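Local coordinates for protein SPD1 nuclease (Streptococcus pyogenes, PDB 2XGR) that is an extracellular, prophage-encoded DNase that probably cuts nucleic acid by the metal-dependent chemistry of the His-Me finger endonucleases, at residues Y162-W170 / L211-K219. Sequence-based numbering, arbitrary orientation.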
loop_
_atom_site.group_PDB
_atom_site.type_symbol
_atom_site.label_atom_id
_atom_site.label_comp_id
_atom_site.label_asym_id
_atom_site.label_seq_id
_atom_site.Cartn_x
_atom_site.Cartn_y
_atom_site.Cartn_z
ATOM N N TYR A 162 -2.589 -3.035 8.567
ATOM C CA TYR A 162 -2.779 -4.484 8.629
ATOM C C TYR A 162 -1.999 -5.118 7.489
ATOM O O TYR A 162 -1.253 -6.115 7.674
ATOM C CB TYR A 162 -4.323 -4.775 8.406
ATOM C CG TYR A 162 -4.628 -6.249 8.240
ATOM C CD1 TYR A 162 -5.078 -7.015 9.333
ATOM C CD2 TYR A 162 -4.402 -6.910 7.023
ATOM C CE1 TYR A 162 -5.372 -8.344 9.206
ATOM C CE2 TYR A 162 -4.644 -8.276 6.910
ATOM C CZ TYR A 162 -5.136 -8.973 8.032
ATOM O OH TYR A 162 -5.340 -10.340 7.944
ATOM N N TYR A 163 -2.135 -4.548 6.301
ATOM C CA TYR A 163 -1.549 -5.208 5.103
ATOM C C TYR A 163 -0.030 -4.940 5.059
ATOM O O TYR A 163 0.777 -5.848 4.794
ATOM C CB TYR A 163 -2.187 -4.630 3.801
ATOM C CG TYR A 163 -3.660 -4.981 3.806
ATOM C CD1 TYR A 163 -4.118 -6.219 3.325
ATOM C CD2 TYR A 163 -4.538 -4.121 4.425
ATOM C CE1 TYR A 163 -5.470 -6.589 3.477
ATOM C CE2 TYR A 163 -5.938 -4.461 4.566
ATOM C CZ TYR A 163 -6.375 -5.709 4.073
ATOM O OH TYR A 163 -7.703 -6.011 4.274
ATOM N N GLU A 164 0.373 -3.684 5.272
ATOM C CA GLU A 164 1.793 -3.334 5.164
ATOM C C GLU A 164 2.652 -4.021 6.239
ATOM O O GLU A 164 3.714 -4.507 5.920
ATOM C CB GLU A 164 1.962 -1.815 5.256
ATOM C CG GLU A 164 1.425 -1.154 3.942
ATOM C CD GLU A 164 1.725 0.356 3.889
ATOM O OE1 GLU A 164 1.633 0.881 2.747
ATOM O OE2 GLU A 164 2.043 0.967 4.948
ATOM N N ASN A 165 2.169 -4.142 7.480
ATOM C CA ASN A 165 2.940 -4.869 8.485
ATOM C C ASN A 165 3.108 -6.343 8.099
ATOM O O ASN A 165 4.159 -6.967 8.349
ATOM C CB ASN A 165 2.284 -4.780 9.894
ATOM C CG ASN A 165 2.664 -3.485 10.663
ATOM O OD1 ASN A 165 2.301 -3.288 11.875
ATOM N ND2 ASN A 165 3.365 -2.610 9.993
ATOM N N ARG A 166 2.081 -6.918 7.519
ATOM C CA ARG A 166 2.212 -8.329 7.149
ATOM C C ARG A 166 3.119 -8.494 5.952
ATOM O O ARG A 166 3.883 -9.475 5.912
ATOM C CB ARG A 166 0.824 -8.907 6.909
ATOM C CG ARG A 166 0.060 -9.127 8.229
ATOM C CD ARG A 166 -1.388 -9.476 8.020
ATOM N NE ARG A 166 -2.003 -9.820 9.345
ATOM C CZ ARG A 166 -2.236 -8.925 10.317
ATOM N NH1 ARG A 166 -2.018 -7.617 10.194
ATOM N NH2 ARG A 166 -2.753 -9.336 11.479
ATOM N N LEU A 167 3.037 -7.572 4.971
ATOM C CA LEU A 167 3.968 -7.587 3.841
ATOM C C LEU A 167 5.440 -7.416 4.325
ATOM O O LEU A 167 6.372 -8.102 3.818
ATOM C CB LEU A 167 3.591 -6.465 2.863
ATOM C CG LEU A 167 2.311 -6.773 2.056
ATOM C CD1 LEU A 167 1.953 -5.448 1.341
ATOM C CD2 LEU A 167 2.637 -7.966 1.098
ATOM N N ASP A 168 5.609 -6.573 5.343
ATOM C CA ASP A 168 6.957 -6.337 5.956
ATOM C C ASP A 168 7.449 -7.642 6.599
ATOM O O ASP A 168 8.589 -8.050 6.395
ATOM C CB ASP A 168 6.802 -5.226 7.000
ATOM C CG ASP A 168 8.062 -4.982 7.783
ATOM O OD1 ASP A 168 9.083 -4.774 7.151
ATOM O OD2 ASP A 168 7.979 -4.905 9.018
ATOM N N SER A 169 6.549 -8.348 7.255
ATOM C CA SER A 169 6.923 -9.649 7.855
ATOM C C SER A 169 7.321 -10.681 6.839
ATOM O O SER A 169 8.339 -11.343 6.991
ATOM C CB SER A 169 5.785 -10.205 8.698
ATOM O OG SER A 169 6.198 -11.470 9.204
ATOM N N TRP A 170 6.618 -10.702 5.718
ATOM C CA TRP A 170 6.925 -11.579 4.620
ATOM C C TRP A 170 8.289 -11.226 4.057
ATOM O O TRP A 170 9.107 -12.136 3.760
ATOM C CB TRP A 170 5.834 -11.465 3.524
ATOM C CG TRP A 170 6.073 -12.441 2.384
ATOM C CD1 TRP A 170 5.767 -13.793 2.339
ATOM C CD2 TRP A 170 6.791 -12.155 1.209
ATOM N NE1 TRP A 170 6.214 -14.338 1.148
ATOM C CE2 TRP A 170 6.836 -13.339 0.433
ATOM C CE3 TRP A 170 7.358 -10.981 0.697
ATOM C CZ2 TRP A 170 7.392 -13.357 -0.839
ATOM C CZ3 TRP A 170 7.919 -10.985 -0.540
ATOM C CH2 TRP A 170 7.983 -12.188 -1.289
ATOM N N LEU A 211 5.254 -14.717 -6.945
ATOM C CA LEU A 211 4.823 -15.429 -5.789
ATOM C C LEU A 211 3.526 -14.791 -5.258
ATOM O O LEU A 211 3.542 -13.618 -4.916
ATOM C CB LEU A 211 5.889 -15.330 -4.689
ATOM C CG LEU A 211 7.332 -15.627 -5.169
ATOM C CD1 LEU A 211 8.398 -15.393 -4.060
ATOM C CD2 LEU A 211 7.470 -17.080 -5.711
ATOM N N THR A 212 2.442 -15.539 -5.197
ATOM C CA THR A 212 1.189 -14.949 -4.699
ATOM C C THR A 212 1.269 -14.895 -3.206
ATOM O O THR A 212 1.471 -15.896 -2.571
ATOM C CB THR A 212 -0.081 -15.722 -5.131
ATOM O OG1 THR A 212 -0.087 -15.758 -6.512
ATOM C CG2 THR A 212 -1.306 -14.920 -4.756
ATOM N N ILE A 213 1.101 -13.678 -2.640
ATOM C CA ILE A 213 1.272 -13.508 -1.199
ATOM C C ILE A 213 -0.111 -13.462 -0.529
ATOM O O ILE A 213 -0.995 -12.743 -0.990
ATOM C CB ILE A 213 1.989 -12.160 -0.923
ATOM C CG1 ILE A 213 3.456 -12.241 -1.366
ATOM C CG2 ILE A 213 1.947 -11.886 0.655
ATOM C CD1 ILE A 213 4.252 -10.882 -1.498
ATOM N N ARG A 214 -0.299 -14.235 0.552
ATOM C CA ARG A 214 -1.585 -14.250 1.262
ATOM C C ARG A 214 -1.418 -13.649 2.635
ATOM O O ARG A 214 -0.531 -14.028 3.372
ATOM C CB ARG A 214 -2.090 -15.725 1.425
ATOM C CG ARG A 214 -2.026 -16.504 0.078
ATOM C CD ARG A 214 -3.342 -16.816 -0.640
ATOM N NE ARG A 214 -3.026 -17.772 -1.720
ATOM C CZ ARG A 214 -3.263 -17.581 -3.019
ATOM N NH1 ARG A 214 -3.937 -16.509 -3.424
ATOM N NH2 ARG A 214 -2.847 -18.485 -3.914
ATOM N N LEU A 215 -2.162 -12.582 2.858
ATOM C CA LEU A 215 -2.126 -11.886 4.135
ATOM C C LEU A 215 -3.298 -12.211 5.056
ATOM O O LEU A 215 -3.373 -11.636 6.161
ATOM C CB LEU A 215 -2.053 -10.379 3.894
ATOM C CG LEU A 215 -0.909 -9.960 2.947
ATOM C CD1 LEU A 215 -0.868 -8.394 2.873
ATOM C CD2 LEU A 215 0.403 -10.509 3.455
ATOM N N ASN A 216 -4.092 -13.217 4.682
ATOM C CA ASN A 216 -5.206 -13.724 5.506
ATOM C C ASN A 216 -6.382 -12.774 5.733
ATOM O O ASN A 216 -7.042 -12.798 6.760
ATOM C CB ASN A 216 -4.701 -14.343 6.836
ATOM C CG ASN A 216 -5.627 -15.426 7.309
ATOM O OD1 ASN A 216 -5.961 -16.308 6.501
ATOM N ND2 ASN A 216 -6.012 -15.417 8.627
ATOM N N SER A 217 -6.661 -11.904 4.755
ATOM C CA SER A 217 -7.797 -11.021 4.874
ATOM C C SER A 217 -8.897 -11.531 3.911
ATOM O O SER A 217 -8.571 -11.837 2.750
ATOM C CB SER A 217 -7.284 -9.657 4.395
ATOM O OG SER A 217 -8.291 -8.885 3.956
ATOM N N ASN A 218 -10.148 -11.238 4.234
ATOM C CA ASN A 218 -11.245 -11.603 3.304
ATOM C C ASN A 218 -11.371 -10.631 2.097
ATOM O O ASN A 218 -12.198 -10.874 1.218
ATOM C CB ASN A 218 -12.596 -11.555 4.050
ATOM C CG ASN A 218 -12.716 -12.609 5.086
ATOM O OD1 ASN A 218 -12.203 -13.731 4.945
ATOM N ND2 ASN A 218 -13.344 -12.246 6.192
ATOM N N LYS A 219 -10.492 -9.633 2.017
ATOM C CA LYS A 219 -10.567 -8.605 0.981
ATOM C C LYS A 219 -9.598 -8.883 -0.193
ATOM O O LYS A 219 -9.598 -8.106 -1.144
ATOM C CB LYS A 219 -10.241 -7.235 1.597
ATOM C CG LYS A 219 -11.228 -6.779 2.631
ATOM C CD LYS A 219 -10.980 -5.303 3.006
ATOM C CE LYS A 219 -11.780 -4.922 4.218
ATOM N NZ LYS A 219 -13.175 -4.782 3.696
HETATM O O HOH W 1 -5.306 -12.939 10.170
#
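Leu215, just past the end of strand 209-214, drives its forked end against helix 160-173: CD1 lies 3.7 Å from CG of Leu167, and CD2 packs on CB of Arg166. A branched leucine suits this centre because its two methyls meet different neighbours, CD1 also lying 3.9 Å from CD1 at the edge of the Tyr163 ring. Tyr201 of the adjacent strand 196-204 touches both leucines. Farther along, Ile213 sets CD1 squarely over the six-membered ring of Trp170, 3.7 Å from its centroid and only 6° off the normal, a CH-pi contact; CD1 of Leu211 meets the same indole at its edge, 3.9 Å from CZ2. A chi1 of -176° carries this indole off the helix to the strand.

Toward the loop the contact turns polar. Ser217 OG donates to Tyr163 OH (3.0 Å) and accepts from Lys219 N in an ST turn, while Tyr163 OH is also hydrogen-bonded to Pro157 O. Tyr162 brings OH 3.0 Å from Leu215 O; Arg166 steadies that ring, its guanidinium flat over the rim near CE1 and NH1 bonded to Tyr162 O (N-H...O 166°) and Asp154 O. Apolar surfaces thus seat helix on strand, whereas Tyr163, packing and bonding at once, ties it to the following loop.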